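Local atomic coordinates of purine nucleoside phosphorylase (Grouper iridovirus, PDB entry 3KHS), a protein that probably catalyses the phosphorolysis of purine nucleosides, releasing the purine base and ribose 1-phosphate in nucleoside salvage. Residues P22-V27 and V73-M78; S38-I43 and F67-G72. One frame throughout, in Å; residues are numbered along the deposited sequence.

Interaction 1: P22-V27 and V73-M78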
ATOM      1  N   PRO B  22     -20.109 -12.920  26.825  1.00 52.99           N
ATOM      2  CA  PRO B  22     -19.136 -13.845  26.252  1.00 49.20           C
ATOM      3  C   PRO B  22     -17.733 -13.499  26.737  1.00 47.85           C
ATOM      4  O   PRO B  22     -17.404 -12.331  26.905  1.00 49.51           O
ATOM      5  CB  PRO B  22     -19.310 -13.622  24.759  1.00 50.87           C
ATOM      6  CG  PRO B  22     -19.677 -12.168  24.694  1.00 48.20           C
ATOM      7  CD  PRO B  22     -20.717 -12.094  25.770  1.00 53.15           C
ATOM      8  N   VAL B  23     -16.914 -14.516  26.988  1.00 45.97           N
ATOM      9  CA  VAL B  23     -15.548 -14.283  27.447  1.00 44.02           C
ATOM     10  C   VAL B  23     -14.557 -14.722  26.351  1.00 44.54           C
ATOM     11  O   VAL B  23     -13.389 -14.284  26.311  1.00 41.98           O
ATOM     12  CB  VAL B  23     -15.254 -15.053  28.765  1.00 42.87           C
ATOM     13  CG1 VAL B  23     -15.528 -16.541  28.588  1.00 42.23           C
ATOM     14  CG2 VAL B  23     -13.800 -14.835  29.182  1.00 46.62           C
ATOM     15  N   LEU B  24     -15.031 -15.598  25.468  1.00 38.39           N
ATOM     16  CA  LEU B  24     -14.222 -16.065  24.358  1.00 40.99           C
ATOM     17  C   LEU B  24     -14.915 -15.765  23.033  1.00 38.34           C
ATOM     18  O   LEU B  24     -16.128 -15.966  22.885  1.00 42.30           O
ATOM     19  CB  LEU B  24     -13.958 -17.570  24.434  1.00 41.75           C
ATOM     20  CG  LEU B  24     -13.211 -18.054  23.179  1.00 39.66           C
ATOM     21  CD1 LEU B  24     -11.845 -18.557  23.552  1.00 34.47           C
ATOM     22  CD2 LEU B  24     -14.008 -19.118  22.493  1.00 38.17           C
ATOM     23  N   GLY B  25     -14.141 -15.297  22.065  1.00 35.43           N
ATOM     24  CA  GLY B  25     -14.710 -14.993  20.760  1.00 35.79           C
ATOM     25  C   GLY B  25     -14.175 -15.876  19.642  1.00 34.47           C
ATOM     26  O   GLY B  25     -13.038 -16.340  19.677  1.00 35.99           O
ATOM     27  N   ILE B  26     -14.995 -16.111  18.631  1.00 36.22           N
ATOM     28  CA  ILE B  26     -14.585 -16.939  17.503  1.00 39.57           C
ATOM     29  C   ILE B  26     -14.969 -16.239  16.199  1.00 40.84           C
ATOM     30  O   ILE B  26     -16.068 -15.703  16.090  1.00 41.35           O
ATOM     31  CB  ILE B  26     -15.300 -18.329  17.486  1.00 41.12           C
ATOM     32  CG1 ILE B  26     -15.188 -19.013  18.846  1.00 41.95           C
ATOM     33  CG2 ILE B  26     -14.697 -19.220  16.374  1.00 27.12           C
ATOM     34  CD1 ILE B  26     -16.081 -20.229  18.974  1.00 38.70           C
ATOM     35  N   VAL B  27     -14.063 -16.254  15.221  1.00 41.92           N
ATOM     36  CA  VAL B  27     -14.315 -15.661  13.905  1.00 36.15           C
ATOM     37  C   VAL B  27     -14.179 -16.823  12.928  1.00 38.33           C
ATOM     38  O   VAL B  27     -13.101 -17.412  12.828  1.00 40.71           O
ATOM     39  CB  VAL B  27     -13.239 -14.610  13.517  1.00 32.61           C
ATOM     40  CG1 VAL B  27     -13.638 -13.897  12.208  1.00 31.85           C
ATOM     41  CG2 VAL B  27     -13.060 -13.607  14.612  1.00 22.68           C
ATOM     42  N   VAL B  73     -17.808 -22.709  28.429  1.00 54.99           N
ATOM     43  CA  VAL B  73     -17.317 -21.362  28.183  1.00 49.07           C
ATOM     44  C   VAL B  73     -18.326 -20.541  27.386  1.00 45.91           C
ATOM     45  O   VAL B  73     -18.777 -21.004  26.350  1.00 44.59           O
ATOM     46  CB  VAL B  73     -15.999 -21.455  27.384  1.00 47.42           C
ATOM     47  CG1 VAL B  73     -15.439 -20.063  27.105  1.00 46.12           C
ATOM     48  CG2 VAL B  73     -14.989 -22.321  28.157  1.00 39.76           C
ATOM     49  N   SER B  74     -18.692 -19.349  27.864  1.00 45.84           N
ATOM     50  CA  SER B  74     -19.627 -18.512  27.113  1.00 45.04           C
ATOM     51  C   SER B  74     -18.834 -17.849  25.974  1.00 44.01           C
ATOM     52  O   SER B  74     -17.824 -17.150  26.186  1.00 43.31           O
ATOM     53  CB  SER B  74     -20.265 -17.461  28.017  1.00 45.58           C
ATOM     54  OG  SER B  74     -19.272 -16.812  28.774  1.00 53.81           O
ATOM     55  N   CYS B  75     -19.299 -18.088  24.759  1.00 41.58           N
ATOM     56  CA  CYS B  75     -18.633 -17.574  23.573  1.00 42.64           C
ATOM     57  C   CYS B  75     -19.569 -16.761  22.688  1.00 43.19           C
ATOM     58  O   CYS B  75     -20.808 -16.880  22.770  1.00 38.54           O
ATOM     59  CB  CYS B  75     -18.104 -18.750  22.702  1.00 37.37           C
ATOM     60  SG  CYS B  75     -17.144 -20.101  23.486  1.00 36.98           S
ATOM     61  N   VAL B  76     -18.943 -15.948  21.837  1.00 44.30           N
ATOM     62  CA  VAL B  76     -19.632 -15.172  20.815  1.00 41.62           C
ATOM     63  C   VAL B  76     -18.896 -15.632  19.552  1.00 41.66           C
ATOM     64  O   VAL B  76     -17.667 -15.621  19.509  1.00 37.50           O
ATOM     65  CB  VAL B  76     -19.496 -13.625  21.000  1.00 33.67           C
ATOM     66  CG1 VAL B  76     -18.081 -13.228  21.134  1.00 27.79           C
ATOM     67  CG2 VAL B  76     -20.099 -12.920  19.796  1.00 35.04           C
ATOM     68  N   CYS B  77     -19.646 -16.068  18.544  1.00 41.08           N
ATOM     69  CA  CYS B  77     -19.050 -16.559  17.314  1.00 38.89           C
ATOM     70  C   CYS B  77     -19.517 -15.808  16.079  1.00 40.26           C
ATOM     71  O   CYS B  77     -20.715 -15.676  15.844  1.00 37.23           O
ATOM     72  CB  CYS B  77     -19.374 -18.035  17.133  1.00 35.74           C
ATOM     73  SG  CYS B  77     -18.894 -18.763  15.507  1.00 38.88           S
ATOM     74  N   MET B  78     -18.553 -15.314  15.303  1.00 37.92           N
ATOM     75  CA  MET B  78     -18.817 -14.607  14.058  1.00 32.34           C
ATOM     76  C   MET B  78     -18.898 -15.637  12.941  1.00 37.83           C
ATOM     77  O   MET B  78     -17.925 -16.333  12.670  1.00 42.17           O
ATOM     78  CB  MET B  78     -17.674 -13.627  13.744  1.00 37.49           C
ATOM     79  CG  MET B  78     -17.784 -12.214  14.415  1.00 27.94           C
ATOM     80  SD  MET B  78     -16.464 -11.063  13.993  1.00 35.24           S
ATOM     81  CE  MET B  78     -16.966 -10.442  12.404  1.00 19.76           C
TER

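Interaction 2: S38-I43 and F67-G72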
ATOM      1  N   SER B  38     -21.488 -25.473  17.080  1.00 59.57           N
ATOM      2  CA  SER B  38     -20.943 -26.003  18.314  1.00 62.03           C
ATOM      3  C   SER B  38     -21.389 -25.259  19.569  1.00 61.87           C
ATOM      4  O   SER B  38     -21.174 -25.737  20.683  1.00 60.14           O
ATOM      5  CB  SER B  38     -19.423 -25.992  18.247  1.00 61.76           C
ATOM      6  OG  SER B  38     -18.987 -26.931  17.290  1.00 74.47           O
ATOM      7  N   LEU B  39     -21.990 -24.089  19.405  1.00 57.09           N
ATOM      8  CA  LEU B  39     -22.445 -23.343  20.574  1.00 59.03           C
ATOM      9  C   LEU B  39     -23.783 -23.848  21.075  1.00 60.03           C
ATOM     10  O   LEU B  39     -24.728 -24.004  20.306  1.00 57.45           O
ATOM     11  CB  LEU B  39     -22.539 -21.844  20.278  1.00 57.67           C
ATOM     12  CG  LEU B  39     -21.202 -21.105  20.358  1.00 56.38           C
ATOM     13  CD1 LEU B  39     -20.282 -21.577  19.248  1.00 57.19           C
ATOM     14  CD2 LEU B  39     -21.438 -19.620  20.262  1.00 51.47           C
ATOM     15  N   GLU B  40     -23.850 -24.090  22.379  1.00 62.30           N
ATOM     16  CA  GLU B  40     -25.054 -24.596  23.023  1.00 61.21           C
ATOM     17  C   GLU B  40     -25.906 -23.494  23.627  1.00 61.93           C
ATOM     18  O   GLU B  40     -25.377 -22.473  24.064  1.00 62.28           O
ATOM     19  CB  GLU B  40     -24.662 -25.583  24.121  1.00 65.64           C
ATOM     20  CG  GLU B  40     -24.158 -26.924  23.609  1.00 67.48           C
ATOM     21  CD  GLU B  40     -23.564 -27.783  24.711  1.00 67.87           C
ATOM     22  OE1 GLU B  40     -22.397 -27.552  25.100  1.00 65.70           O
ATOM     23  OE2 GLU B  40     -24.275 -28.688  25.198  1.00 74.54           O
ATOM     24  N   THR B  41     -27.221 -23.712  23.660  1.00 62.98           N
ATOM     25  CA  THR B  41     -28.161 -22.741  24.225  1.00 66.18           C
ATOM     26  C   THR B  41     -27.869 -21.407  23.557  1.00 65.91           C
ATOM     27  O   THR B  41     -27.686 -20.377  24.216  1.00 68.10           O
ATOM     28  CB  THR B  41     -27.943 -22.604  25.745  1.00 70.13           C
ATOM     29  OG1 THR B  41     -27.616 -23.892  26.290  1.00 69.41           O
ATOM     30  CG2 THR B  41     -29.210 -22.049  26.430  1.00 68.39           C
ATOM     31  N   SER B  42     -27.849 -21.438  22.236  1.00 64.85           N
ATOM     32  CA  SER B  42     -27.492 -20.269  21.467  1.00 64.42           C
ATOM     33  C   SER B  42     -28.564 -19.306  21.009  1.00 63.28           C
ATOM     34  O   SER B  42     -29.673 -19.688  20.640  1.00 65.00           O
ATOM     35  CB  SER B  42     -26.673 -20.719  20.258  1.00 62.69           C
ATOM     36  OG  SER B  42     -27.383 -21.691  19.515  1.00 56.88           O
ATOM     37  N   ILE B  43     -28.188 -18.036  21.043  1.00 60.22           N
ATOM     38  CA  ILE B  43     -29.025 -16.953  20.581  1.00 57.35           C
ATOM     39  C   ILE B  43     -28.323 -16.519  19.295  1.00 58.67           C
ATOM     40  O   ILE B  43     -27.091 -16.442  19.245  1.00 58.68           O
ATOM     41  CB  ILE B  43     -29.036 -15.797  21.590  1.00 56.77           C
ATOM     42  CG1 ILE B  43     -29.651 -16.281  22.901  1.00 57.01           C
ATOM     43  CG2 ILE B  43     -29.824 -14.620  21.037  1.00 52.49           C
ATOM     44  CD1 ILE B  43     -31.020 -16.910  22.717  1.00 63.55           C
ATOM     45  N   PHE B  67     -24.322 -16.439  20.009  1.00 43.83           N
ATOM     46  CA  PHE B  67     -23.914 -16.421  21.419  1.00 47.59           C
ATOM     47  C   PHE B  67     -24.318 -17.728  22.049  1.00 48.86           C
ATOM     48  O   PHE B  67     -25.473 -18.150  21.920  1.00 54.60           O
ATOM     49  CB  PHE B  67     -24.575 -15.297  22.200  1.00 42.89           C
ATOM     50  CG  PHE B  67     -24.255 -13.948  21.688  1.00 41.71           C
ATOM     51  CD1 PHE B  67     -24.926 -13.440  20.588  1.00 37.18           C
ATOM     52  CD2 PHE B  67     -23.257 -13.189  22.284  1.00 42.98           C
ATOM     53  CE1 PHE B  67     -24.605 -12.198  20.087  1.00 37.44           C
ATOM     54  CE2 PHE B  67     -22.926 -11.932  21.783  1.00 37.73           C
ATOM     55  CZ  PHE B  67     -23.598 -11.437  20.686  1.00 35.62           C
ATOM     56  N   GLY B  68     -23.374 -18.365  22.738  1.00 43.10           N
ATOM     57  CA  GLY B  68     -23.666 -19.635  23.360  1.00 42.53           C
ATOM     58  C   GLY B  68     -22.438 -20.184  24.046  1.00 47.10           C
ATOM     59  O   GLY B  68     -21.382 -19.553  24.064  1.00 46.77           O
ATOM     60  N   SER B  69     -22.565 -21.375  24.605  1.00 50.59           N
ATOM     61  CA  SER B  69     -21.452 -21.974  25.318  1.00 52.48           C
ATOM     62  C   SER B  69     -20.869 -23.187  24.626  1.00 48.58           C
ATOM     63  O   SER B  69     -21.533 -23.876  23.849  1.00 45.03           O
ATOM     64  CB  SER B  69     -21.881 -22.406  26.713  1.00 55.09           C
ATOM     65  OG  SER B  69     -22.580 -23.639  26.624  1.00 63.06           O
ATOM     66  N   VAL B  70     -19.606 -23.433  24.933  1.00 49.35           N
ATOM     67  CA  VAL B  70     -18.877 -24.580  24.414  1.00 51.43           C
ATOM     68  C   VAL B  70     -17.991 -25.012  25.564  1.00 52.02           C
ATOM     69  O   VAL B  70     -17.273 -24.194  26.140  1.00 50.49           O
ATOM     70  CB  VAL B  70     -17.961 -24.222  23.218  1.00 51.62           C
ATOM     71  CG1 VAL B  70     -17.187 -25.462  22.782  1.00 54.91           C
ATOM     72  CG2 VAL B  70     -18.785 -23.678  22.045  1.00 49.87           C
ATOM     73  N   ASN B  71     -18.053 -26.291  25.907  1.00 55.86           N
ATOM     74  CA  ASN B  71     -17.256 -26.830  27.004  1.00 58.71           C
ATOM     75  C   ASN B  71     -17.292 -25.944  28.262  1.00 58.46           C
ATOM     76  O   ASN B  71     -16.283 -25.762  28.944  1.00 58.91           O
ATOM     77  CB  ASN B  71     -15.811 -27.074  26.536  1.00 58.85           C
ATOM     78  CG  ASN B  71     -15.723 -28.121  25.412  1.00 62.27           C
ATOM     79  OD1 ASN B  71     -16.446 -29.115  25.417  1.00 59.91           O
ATOM     80  ND2 ASN B  71     -14.825 -27.901  24.458  1.00 66.54           N
ATOM     81  N   GLY B  72     -18.472 -25.399  28.551  1.00 59.26           N
ATOM     82  CA  GLY B  72     -18.655 -24.563  29.727  1.00 60.00           C
ATOM     83  C   GLY B  72     -18.188 -23.124  29.633  1.00 58.32           C
ATOM     84  O   GLY B  72     -18.187 -22.398  30.633  1.00 60.67           O
TER
HETATM   85  O   HOH W   1     -20.785 -25.919  27.293  1.00 56.53           O

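Interaction 1: P22-V27 and V73-M78
Leu24 swings CG anti to its backbone N (chi1 175°), while Cys75 holds SG on the N side of its own chain, anti to the carbonyl carbon (chi1 -49°); these torsions turn the two side chains towards each other, and Leu24 CD2 meets Cys75 SG at 3.4 Å. On the same sheet face, Ile26 CB sits beside Cys77 CB. These pairs ride on a parallel ladder whose segment axes differ by 13°, a case in which backbone pairing sets the side chains in register. Val76 N donates to Leu24 O (3.0 Å) and its carbonyl receives Ile26 N (2.9 Å), so both polar groups of Val76 face strand 24-27. Two residues on, Met78 N reaches Ile26 O in a nearly straight bond. The ladder begins with a fork: Ser74 O takes Leu24 N in the carbonyl plane at 3.3 Å and Val23 N from above that plane at 2.9 Å, gripping the loop just as it becomes strand. On the face carrying Val76 and Met78, Gly25 has no side chain, and Val76 CG1 comes to 3.8 Å from its CA. Pro22 lays its ring obliquely across Val76, with the CB atoms 3.8 Å apart. The ladder lies within the mixed sheet. Strand 107-116 pairs with the other edge of strand 24-28; Ile276 of helix 257-279 covers Leu24, Ile26 and Val73, and Phe100 of helix 95-102 covers Val76 and Met78.

Interaction 2: S38-I43 and F67-G72
A beta bulge interrupts the antiparallel ladder between Ser38-Ile43 and Phe67-Gly72, and shows how a strand can absorb one extra residue without losing its partner. Both flanking pairs are of the hydrogen-bonded kind: Glu40 with Ser69, joined by Glu40 N to Ser69 O (2.8 Å) and Ser69 N to Glu40 O, and Ile43 with Phe67, joined in the same reciprocal way. Between these pairs the first strand has two residues, Thr41 and Ser42, where the second has one, Gly68. The chain turns a corner at Thr41, and Gly68, almost fully extended and without a side chain, brings its CA to 3.4 Å from Glu40 O. Ser42 also approaches closely, its CA lying 3.0 Å from Phe67 O. The Phe67 ring turns its edge to Ile43 O, which lies in the ring plane.

Leu39 lies against the backbone of Gly68 and the side chain of Val70. Its CD2 rests on the backbone at Gly68 N (3.4 Å), while CD1 meets Val70 CG2 at 3.8 Å as the two side chains cross. Val70 CG2 points to the N side of its chain, anti to the carbonyl carbon, where it also touches Ser38 O. A water joins the end at Glu40 and Gly72: it donates to Glu40 OE1, shares a hydrogen bond with Ser69 OG (3.0 Å) and accepts from Gly72 N at 2.7 Å, linking the exposed carboxylate to the turn beyond strand 67-70. Strand 42-46 thus pairs with strand 64-70, which is in turn flanked by strand 73-79. Phe67 packs on loop residues Leu18 and Leu103, and Thr269 and Lys273 of helix 257-279 border Ser38.

Overall arrangement
Interactions 1 and 2 belong to one sheet, their centres about 9 Å apart, and illustrate how a parallel pair can be connected through antiparallel strands. Along the chain interaction 2 is nested in the loop that interaction 1 closes: strand 24-28 leads to 42-46, which pairs with 64-70, and a tight turn at Asn71-Gly72 brings 73-79 back beside strand 24-28. The segments 67-72 and 73-78 join the two contacts directly. Gly68 O lies 2.6 Å from Cys75 N, a probable hydrogen bond, and Val76 CG2 packs 3.6 Å from Phe67 CE2. Leu39 CD2 extends this continuity, lying 4.1 Å from Cys77 CB.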